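Local coordinates for protein D-xylonate dehydratase (Caulobacter crescentus, PDB 5OYN) that dehydrates D-xylonate to 2-dehydro-3-deoxy-D-arabinonate in D-xylose degradation, and D-gluconate likewise, using a [2Fe-2S] cluster and magnesium, at residues R181-G189 with Q477-M488; L490-Q498 with S504-A515. All coordinates share one frame; numbering follows the deposited sequence.

Interaction 1 of 2, residues R181-G189 with Q477-M488; sequences RSRRKLAAG and QPPDHLLKKGIM
R183 meets the Q477 amide with its backbone carbonyl group and with CB. R183 CB lies 3.5 Å from Q477 OE1. The R183 guanidinium runs on to the second subunit, where it forms salt bridges with D31 and the terminal carboxylate of H600. Q477 reaches helix 177-187 with CG set between its backbone N and carbonyl carbon (chi1 69°) and the rest of the chain extended. Its amide touches the helix backbone, but without bonding to it.

R184 carries the largest share of the first segment's contact. Q477 OE1 comes up to R184 CG at 3.3 Å, and L483 packs across the same aliphatic stem. Further out, R184 CD touches M488 CE at 3.6 Å. Bends at chi2 and chi3 of M488 bring this methyl end back to the arginine. The R184 guanidinium is turned 42° from the Q477 amide plane, and its NH2 forms a salt bridge with D503.

A187 points its methyl group at the other segment. A187 CB lies 3.8 Å from L483 CD1, an apolar contact. Polar atoms border the same methyl: D480 OD1 at 3.6 Å from A187 CB and Q477 NE2 at 3.7 Å from it. K484 extends its chain along the helix end, with its CE 3.8 Å from A187 O. A188 lies against the K484 stem.

G189 then closes the helix in a Schellman motif, as G486 does for helix 480-484. The short helix axes pass 9.7 Å apart at 92°. This is near-perpendicular helix packing between the N-terminal and C-terminal family regions of an IlvD/Edd dehydratase.

Interaction 2 of 2, residues L490-Q498 with S504-A515; sequences LPTLGDGRQ and SPSILNASPESA
The Q498 carboxamide is held at both its polar atoms by the 504-515 segment. Q498 NE2 gives a nearly straight bond to S504 O at 3.2 Å, and this acceptor lies in the amide plane. Q498 OE1 accepts from S506 OG at 2.9 Å, with the donor tilted from the carbonyl plane.

Strands 492-494 and 507-511 form a parallel pair with a single bridge, L493 to I507. It joins border strands of two sheets, consistent with the beta-barrel of the Leu/IlvD-type domain. I507 N bonds to T492 O at 2.9 Å, and G494 N to I507 O. L493 CD1 packs on I507 CG2 beside the bridge. Beyond the strand, G496 O accepts from N509 N.

Q498 CG sits between the backbone N and the carbonyl carbon (chi1 77°), and the extended chain carries the carboxamide to S504 and S506. L508 CD2 packs on Q498 CG at 3.6 Å. T492 OG1 donates to S506 OG at 2.7 Å, so a hydroxyl relay leads from T492 to Q498. With an alanine in place of Q498, S504 O and S506 OG would probably each lose a bonding partner and a gap would open beside L508.

N509 OD1 meets the R497 stem at CG. R497 bonds to N288 and, weakly, to the magnesium ligand E472; N509 bonds to Q290. The D495 carboxylate, also bonded by G461 N and A462 N, takes S514 N on the anti side of D495 OD2 at 3.1 Å, 24° out of its plane.

In the fold
The two contacts follow each other along the chain, with centres about 21 Å apart. Interaction 1 lies at the surface and pairs a helix of the N-terminal family region with one of the C-terminal region. It relies on aliphatic stems and a methyl group, while its arginine ends find charges outside the two segments. Interaction 2 is buried and local, within the C-terminal region. There, backbone and side-chain hydrogen bonds fix strands and turns. P478 and P479 pack against L490, where the two contacts touch. Interaction 2 also lies nearer the active site: the R497 side chain is about 4 Å from the magnesium, against about 12 Å for R183.

Interaction 1 of 2, residues R181-G189 with Q477-M488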
loop_
_atom_site.group_PDB
_atom_site.type_symbol
_atom_site.label_atom_id
_atom_site.label_comp_id
_atom_site.label_asym_id
_atom_site.label_seq_id
_atom_site.Cartn_x
_atom_site.Cartn_y
_atom_site.Cartn_z
ATOM N N ARG A 181 13.769 -16.777 -31.247
ATOM C CA ARG A 181 15.068 -17.427 -31.439
ATOM C C ARG A 181 15.103 -18.801 -30.788
ATOM O O ARG A 181 15.790 -19.699 -31.275
ATOM C CB ARG A 181 16.217 -16.575 -30.883
ATOM C CG ARG A 181 16.207 -15.136 -31.345
ATOM C CD ARG A 181 17.572 -14.453 -31.316
ATOM N NE ARG A 181 17.588 -13.381 -32.323
ATOM C CZ ARG A 181 17.938 -12.113 -32.095
ATOM N NH1 ARG A 181 18.337 -11.728 -30.879
ATOM N NH2 ARG A 181 17.894 -11.225 -33.092
ATOM N N SER A 182 14.382 -18.991 -29.694
ATOM C CA SER A 182 14.431 -20.282 -29.033
ATOM C C SER A 182 13.535 -21.298 -29.710
ATOM O O SER A 182 13.782 -22.500 -29.566
ATOM C CB SER A 182 14.062 -20.146 -27.551
ATOM O OG SER A 182 15.186 -19.676 -26.820
ATOM N N ARG A 183 12.498 -20.841 -30.426
ATOM C CA ARG A 183 11.705 -21.749 -31.250
ATOM C C ARG A 183 12.565 -22.396 -32.333
ATOM O O ARG A 183 12.347 -23.558 -32.695
ATOM C CB ARG A 183 10.517 -21.002 -31.868
ATOM C CG ARG A 183 9.332 -20.808 -30.925
ATOM C CD ARG A 183 7.987 -20.942 -31.633
ATOM N NE ARG A 183 7.368 -19.649 -31.932
ATOM C CZ ARG A 183 6.053 -19.399 -31.924
ATOM N NH1 ARG A 183 5.170 -20.344 -31.631
ATOM N NH2 ARG A 183 5.609 -18.187 -32.222
ATOM N N ARG A 184 13.568 -21.672 -32.832
ATOM C CA ARG A 184 14.421 -22.190 -33.891
ATOM C C ARG A 184 15.455 -23.167 -33.353
ATOM O O ARG A 184 15.733 -24.192 -33.986
ATOM C CB ARG A 184 15.100 -21.029 -34.617
ATOM C CG ARG A 184 14.097 -20.097 -35.276
ATOM C CD ARG A 184 14.784 -19.060 -36.125
ATOM N NE ARG A 184 14.156 -17.750 -36.004
ATOM C CZ ARG A 184 14.808 -16.648 -35.645
ATOM N NH1 ARG A 184 16.113 -16.707 -35.375
ATOM N NH2 ARG A 184 14.158 -15.491 -35.562
ATOM N N LYS A 185 16.032 -22.872 -32.190
ATOM C CA LYS A 185 17.054 -23.749 -31.637
ATOM C C LYS A 185 16.454 -25.025 -31.059
ATOM O O LYS A 185 17.098 -26.076 -31.083
ATOM C CB LYS A 185 17.859 -22.988 -30.590
ATOM C CG LYS A 185 18.272 -21.602 -31.062
ATOM C CD LYS A 185 19.613 -21.195 -30.480
ATOM C CE LYS A 185 19.526 -19.834 -29.797
ATOM N NZ LYS A 185 20.203 -18.763 -30.583
ATOM N N LEU A 186 15.223 -24.963 -30.559
ATOM C CA LEU A 186 14.561 -26.177 -30.095
ATOM C C LEU A 186 14.206 -27.092 -31.255
ATOM O O LEU A 186 14.257 -28.321 -31.113
ATOM C CB LEU A 186 13.305 -25.828 -29.305
ATOM C CG LEU A 186 12.550 -27.012 -28.709
ATOM C CD1 LEU A 186 13.239 -27.497 -27.436
ATOM C CD2 LEU A 186 11.099 -26.641 -28.429
ATOM N N ALA A 187 13.833 -26.519 -32.401
ATOM C CA ALA A 187 13.584 -27.331 -33.588
ATOM C C ALA A 187 14.885 -27.924 -34.116
ATOM O O ALA A 187 14.958 -29.123 -34.408
ATOM C CB ALA A 187 12.891 -26.496 -34.665
ATOM N N ALA A 188 15.929 -27.100 -34.224
ATOM C CA ALA A 188 17.258 -27.524 -34.656
ATOM C C ALA A 188 17.960 -28.420 -33.632
ATOM O O ALA A 188 19.148 -28.748 -33.855
ATOM C CB ALA A 188 18.121 -26.300 -34.966
ATOM N N GLY A 189 17.258 -28.788 -32.557
ATOM C CA GLY A 189 17.792 -29.699 -31.559
ATOM C C GLY A 189 19.021 -29.190 -30.843
ATOM O O GLY A 189 19.875 -29.992 -30.447
ATOM N N GLN A 477 8.170 -19.820 -38.855
ATOM C CA GLN A 477 9.554 -20.234 -39.057
ATOM C C GLN A 477 9.654 -21.378 -40.074
ATOM O O GLN A 477 8.685 -22.120 -40.281
ATOM C CB GLN A 477 10.201 -20.662 -37.731
ATOM C CG GLN A 477 9.677 -21.958 -37.124
ATOM C CD GLN A 477 10.546 -22.432 -35.963
ATOM O OE1 GLN A 477 11.117 -21.618 -35.227
ATOM N NE2 GLN A 477 10.656 -23.747 -35.796
ATOM N N PRO A 478 10.808 -21.537 -40.729
ATOM C CA PRO A 478 10.992 -22.635 -41.683
ATOM C C PRO A 478 10.721 -23.983 -41.040
ATOM O O PRO A 478 10.784 -24.118 -39.809
ATOM C CB PRO A 478 12.469 -22.509 -42.082
ATOM C CG PRO A 478 12.809 -21.093 -41.849
ATOM C CD PRO A 478 11.983 -20.648 -40.685
ATOM N N PRO A 479 10.413 -25.004 -41.841
ATOM C CA PRO A 479 10.324 -26.368 -41.303
ATOM C C PRO A 479 11.670 -26.832 -40.766
ATOM O O PRO A 479 12.717 -26.241 -41.043
ATOM C CB PRO A 479 9.884 -27.208 -42.508
ATOM C CG PRO A 479 9.307 -26.216 -43.483
ATOM C CD PRO A 479 10.050 -24.936 -43.266
ATOM N N ASP A 480 11.628 -27.907 -39.975
ATOM C CA ASP A 480 12.817 -28.311 -39.235
ATOM C C ASP A 480 13.953 -28.680 -40.180
ATOM O O ASP A 480 15.105 -28.274 -39.968
ATOM C CB ASP A 480 12.498 -29.483 -38.307
ATOM C CG ASP A 480 11.404 -29.162 -37.296
ATOM O OD1 ASP A 480 10.892 -28.017 -37.286
ATOM O OD2 ASP A 480 11.049 -30.070 -36.510
ATOM N N HIS A 481 13.642 -29.432 -41.244
ATOM C CA HIS A 481 14.699 -29.900 -42.135
ATOM C C HIS A 481 15.477 -28.737 -42.738
ATOM O O HIS A 481 16.697 -28.834 -42.909
ATOM C CB HIS A 481 14.117 -30.824 -43.218
ATOM C CG HIS A 481 13.437 -30.115 -44.352
ATOM N ND1 HIS A 481 12.067 -30.112 -44.512
ATOM C CD2 HIS A 481 13.940 -29.426 -45.407
ATOM C CE1 HIS A 481 11.753 -29.427 -45.600
ATOM N NE2 HIS A 481 12.871 -28.997 -46.158
ATOM N N LEU A 482 14.803 -27.615 -43.010
ATOM C CA LEU A 482 15.491 -26.424 -43.505
ATOM C C LEU A 482 16.276 -25.726 -42.398
ATOM O O LEU A 482 17.401 -25.258 -42.630
ATOM C CB LEU A 482 14.487 -25.458 -44.137
ATOM C CG LEU A 482 14.073 -25.807 -45.568
ATOM C CD1 LEU A 482 12.590 -25.579 -45.783
ATOM C CD2 LEU A 482 14.894 -25.012 -46.560
ATOM N N LEU A 483 15.695 -25.633 -41.194
ATOM C CA LEU A 483 16.423 -25.059 -40.067
ATOM C C LEU A 483 17.733 -25.794 -39.842
ATOM O O LEU A 483 18.779 -25.163 -39.648
ATOM C CB LEU A 483 15.563 -25.094 -38.800
ATOM C CG LEU A 483 14.559 -23.943 -38.652
ATOM C CD1 LEU A 483 13.499 -24.221 -37.597
ATOM C CD2 LEU A 483 15.282 -22.625 -38.394
ATOM N N LYS A 484 17.698 -27.129 -39.892
ATOM C CA LYS A 484 18.907 -27.915 -39.683
ATOM C C LYS A 484 19.942 -27.688 -40.781
ATOM O O LYS A 484 21.135 -27.903 -40.537
ATOM C CB LYS A 484 18.553 -29.400 -39.557
ATOM C CG LYS A 484 17.873 -29.732 -38.219
ATOM C CD LYS A 484 17.380 -31.174 -38.132
ATOM C CE LYS A 484 16.803 -31.468 -36.741
ATOM N NZ LYS A 484 16.017 -32.743 -36.665
ATOM N N LYS A 485 19.522 -27.229 -41.961
ATOM C CA LYS A 485 20.450 -26.859 -43.021
ATOM C C LYS A 485 20.973 -25.433 -42.883
ATOM O O LYS A 485 21.742 -24.988 -43.742
ATOM C CB LYS A 485 19.795 -27.018 -44.396
ATOM C CG LYS A 485 19.217 -28.390 -44.689
ATOM C CD LYS A 485 18.314 -28.320 -45.925
ATOM C CE LYS A 485 17.878 -29.700 -46.435
ATOM N NZ LYS A 485 16.758 -29.611 -47.433
ATOM N N GLY A 486 20.576 -24.706 -41.837
ATOM C CA GLY A 486 21.035 -23.346 -41.624
ATOM C C GLY A 486 20.206 -22.263 -42.283
ATOM O O GLY A 486 20.635 -21.102 -42.305
ATOM N N ILE A 487 19.036 -22.596 -42.822
ATOM C CA ILE A 487 18.173 -21.617 -43.469
ATOM C C ILE A 487 17.239 -21.077 -42.395
ATOM O O ILE A 487 16.265 -21.725 -42.016
ATOM C CB ILE A 487 17.413 -22.226 -44.645
ATOM C CG1 ILE A 487 18.406 -22.500 -45.777
ATOM C CG2 ILE A 487 16.275 -21.299 -45.099
ATOM C CD1 ILE A 487 17.780 -23.021 -47.027
ATOM N N MET A 488 17.539 -19.876 -41.906
ATOM C CA MET A 488 16.925 -19.427 -40.661
ATOM C C MET A 488 15.557 -18.796 -40.875
ATOM O O MET A 488 14.721 -18.828 -39.968
ATOM C CB MET A 488 17.859 -18.451 -39.943
ATOM C CG MET A 488 19.143 -19.098 -39.436
ATOM S SD MET A 488 18.842 -20.737 -38.730
ATOM C CE MET A 488 17.986 -20.287 -37.219
#

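Interaction 2 of 2, residues L490-Q498 with S504-A515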
loop_
_atom_site.group_PDB
_atom_site.type_symbol
_atom_site.label_atom_id
_atom_site.label_comp_id
_atom_site.label_asym_id
_atom_site.label_seq_id
_atom_site.Cartn_x
_atom_site.Cartn_y
_atom_site.Cartn_z
ATOM N N LEU A 490 12.348 -18.017 -44.021
ATOM C CA LEU A 490 11.750 -17.896 -45.333
ATOM C C LEU A 490 10.829 -16.689 -45.367
ATOM O O LEU A 490 10.440 -16.165 -44.317
ATOM C CB LEU A 490 10.973 -19.164 -45.717
ATOM C CG LEU A 490 11.782 -20.456 -45.602
ATOM C CD1 LEU A 490 10.850 -21.656 -45.511
ATOM C CD2 LEU A 490 12.806 -20.608 -46.746
ATOM N N PRO A 491 10.502 -16.184 -46.556
ATOM C CA PRO A 491 9.581 -15.051 -46.635
ATOM C C PRO A 491 8.231 -15.415 -46.041
ATOM O O PRO A 491 7.808 -16.575 -46.058
ATOM C CB PRO A 491 9.487 -14.757 -48.137
ATOM C CG PRO A 491 10.203 -15.872 -48.819
ATOM C CD PRO A 491 11.173 -16.427 -47.842
ATOM N N THR A 492 7.570 -14.407 -45.481
ATOM C CA THR A 492 6.380 -14.619 -44.674
ATOM C C THR A 492 5.353 -13.570 -45.048
ATOM O O THR A 492 5.702 -12.423 -45.353
ATOM C CB THR A 492 6.690 -14.550 -43.164
ATOM O OG1 THR A 492 7.681 -13.540 -42.916
ATOM C CG2 THR A 492 7.203 -15.892 -42.650
ATOM N N LEU A 493 4.084 -13.979 -45.044
ATOM C CA LEU A 493 3.000 -13.078 -45.402
ATOM C C LEU A 493 1.710 -13.591 -44.779
ATOM O O LEU A 493 1.493 -14.803 -44.714
ATOM C CB LEU A 493 2.865 -12.970 -46.926
ATOM C CG LEU A 493 1.587 -12.336 -47.476
ATOM C CD1 LEU A 493 1.948 -11.473 -48.645
ATOM C CD2 LEU A 493 0.601 -13.407 -47.908
ATOM N N GLY A 494 0.864 -12.667 -44.325
ATOM C CA GLY A 494 -0.416 -13.051 -43.749
ATOM C C GLY A 494 -1.285 -11.839 -43.488
ATOM O O GLY A 494 -0.828 -10.693 -43.562
ATOM N N ASP A 495 -2.558 -12.112 -43.182
ATOM C CA ASP A 495 -3.524 -11.062 -42.871
ATOM C C ASP A 495 -3.623 -10.783 -41.372
ATOM O O ASP A 495 -4.492 -10.006 -40.950
ATOM C CB ASP A 495 -4.913 -11.406 -43.444
ATOM C CG ASP A 495 -5.522 -12.669 -42.832
ATOM O OD1 ASP A 495 -4.784 -13.435 -42.171
ATOM O OD2 ASP A 495 -6.745 -12.900 -43.011
ATOM N N GLY A 496 -2.758 -11.402 -40.570
ATOM C CA GLY A 496 -2.604 -11.078 -39.174
ATOM C C GLY A 496 -1.387 -10.210 -38.923
ATOM O O GLY A 496 -0.877 -9.526 -39.819
ATOM N N ARG A 497 -0.914 -10.243 -37.673
ATOM C CA ARG A 497 0.189 -9.415 -37.183
ATOM C C ARG A 497 1.333 -10.311 -36.712
ATOM O O ARG A 497 1.286 -11.535 -36.837
ATOM C CB ARG A 497 -0.292 -8.480 -36.063
ATOM C CG ARG A 497 -1.717 -7.935 -36.265
ATOM C CD ARG A 497 -2.096 -6.829 -35.293
ATOM N NE ARG A 497 -1.379 -6.973 -34.034
ATOM C CZ ARG A 497 -1.800 -7.708 -33.010
ATOM N NH1 ARG A 497 -2.951 -8.349 -33.087
ATOM N NH2 ARG A 497 -1.068 -7.795 -31.909
ATOM N N GLN A 498 2.383 -9.687 -36.187
ATOM C CA GLN A 498 3.444 -10.406 -35.500
ATOM C C GLN A 498 3.913 -9.541 -34.347
ATOM O O GLN A 498 3.697 -8.326 -34.346
ATOM C CB GLN A 498 4.619 -10.728 -36.422
ATOM C CG GLN A 498 5.513 -9.538 -36.683
ATOM C CD GLN A 498 6.579 -9.840 -37.704
ATOM O OE1 GLN A 498 6.650 -10.949 -38.245
ATOM N NE2 GLN A 498 7.434 -8.856 -37.965
ATOM N N SER A 504 11.463 -11.154 -38.042
ATOM C CA SER A 504 11.043 -11.716 -39.318
ATOM C C SER A 504 10.658 -10.583 -40.254
ATOM O O SER A 504 9.782 -9.781 -39.891
ATOM C CB SER A 504 9.855 -12.657 -39.129
ATOM O OG SER A 504 10.220 -13.803 -38.395
ATOM N N PRO A 505 11.259 -10.465 -41.456
ATOM C CA PRO A 505 10.854 -9.406 -42.403
ATOM C C PRO A 505 9.529 -9.729 -43.081
ATOM O O PRO A 505 9.453 -9.935 -44.283
ATOM C CB PRO A 505 12.029 -9.381 -43.390
ATOM C CG PRO A 505 12.527 -10.788 -43.404
ATOM C CD PRO A 505 12.289 -11.357 -42.020
ATOM N N SER A 506 8.466 -9.788 -42.292
ATOM C CA SER A 506 7.206 -10.301 -42.793
ATOM C C SER A 506 6.433 -9.221 -43.533
ATOM O O SER A 506 6.654 -8.023 -43.351
ATOM C CB SER A 506 6.342 -10.840 -41.650
ATOM O OG SER A 506 6.983 -11.894 -40.956
ATOM N N ILE A 507 5.499 -9.672 -44.367
ATOM C CA ILE A 507 4.488 -8.815 -44.972
ATOM C C ILE A 507 3.213 -8.969 -44.150
ATOM O O ILE A 507 2.638 -10.063 -44.071
ATOM C CB ILE A 507 4.266 -9.170 -46.451
ATOM C CG1 ILE A 507 5.479 -8.744 -47.267
ATOM C CG2 ILE A 507 3.027 -8.459 -47.000
ATOM C CD1 ILE A 507 5.969 -9.808 -48.204
ATOM N N LEU A 508 2.766 -7.871 -43.543
ATOM C CA LEU A 508 1.857 -7.935 -42.409
ATOM C C LEU A 508 0.654 -7.041 -42.618
ATOM O O LEU A 508 0.676 -6.116 -43.433
ATOM C CB LEU A 508 2.540 -7.489 -41.111
ATOM C CG LEU A 508 3.680 -8.374 -40.665
ATOM C CD1 LEU A 508 4.888 -7.518 -40.417
ATOM C CD2 LEU A 508 3.252 -9.095 -39.418
ATOM N N ASN A 509 -0.376 -7.310 -41.809
ATOM C CA ASN A 509 -1.565 -6.463 -41.686
ATOM C C ASN A 509 -2.334 -6.374 -43.000
ATOM O O ASN A 509 -2.936 -5.339 -43.308
ATOM C CB ASN A 509 -1.204 -5.056 -41.185
ATOM C CG ASN A 509 -0.379 -5.075 -39.904
ATOM O OD1 ASN A 509 -0.328 -6.081 -39.188
ATOM N ND2 ASN A 509 0.270 -3.953 -39.607
ATOM N N ALA A 510 -2.316 -7.458 -43.779
ATOM C CA ALA A 510 -2.866 -7.424 -45.129
ATOM C C ALA A 510 -4.360 -7.148 -45.078
ATOM O O ALA A 510 -5.120 -7.907 -44.470
ATOM C CB ALA A 510 -2.590 -8.742 -45.851
ATOM N N SER A 511 -4.770 -6.047 -45.702
ATOM C CA SER A 511 -6.160 -5.635 -45.763
ATOM C C SER A 511 -6.616 -5.530 -47.217
ATOM O O SER A 511 -5.855 -5.059 -48.071
ATOM C CB SER A 511 -6.367 -4.288 -45.051
ATOM O OG SER A 511 -5.601 -4.227 -43.867
ATOM N N PRO A 512 -7.842 -5.981 -47.537
ATOM C CA PRO A 512 -8.736 -6.595 -46.550
ATOM C C PRO A 512 -8.373 -8.054 -46.298
ATOM O O PRO A 512 -7.849 -8.728 -47.192
ATOM C CB PRO A 512 -10.126 -6.472 -47.194
ATOM C CG PRO A 512 -9.873 -6.152 -48.675
ATOM C CD PRO A 512 -8.402 -6.025 -48.902
ATOM N N GLU A 513 -8.637 -8.523 -45.082
ATOM C CA GLU A 513 -8.230 -9.861 -44.689
ATOM C C GLU A 513 -9.000 -10.912 -45.480
ATOM O O GLU A 513 -10.041 -10.640 -46.081
ATOM C CB GLU A 513 -8.462 -10.076 -43.194
ATOM C CG GLU A 513 -9.919 -10.013 -42.829
ATOM C CD GLU A 513 -10.172 -10.149 -41.352
ATOM O OE1 GLU A 513 -9.979 -11.271 -40.830
ATOM O OE2 GLU A 513 -10.581 -9.140 -40.729
ATOM N N SER A 514 -8.473 -12.137 -45.447
ATOM C CA SER A 514 -9.139 -13.273 -46.075
ATOM C C SER A 514 -10.615 -13.347 -45.689
ATOM O O SER A 514 -11.492 -13.397 -46.554
ATOM C CB SER A 514 -8.408 -14.563 -45.694
ATOM O OG SER A 514 -9.271 -15.685 -45.725
ATOM N N ALA A 515 -10.911 -13.315 -44.390
ATOM C CA ALA A 515 -12.246 -13.658 -43.913
ATOM C C ALA A 515 -13.340 -12.699 -44.373
ATOM O O ALA A 515 -14.522 -12.986 -44.134
ATOM C CB ALA A 515 -12.252 -13.734 -42.386
#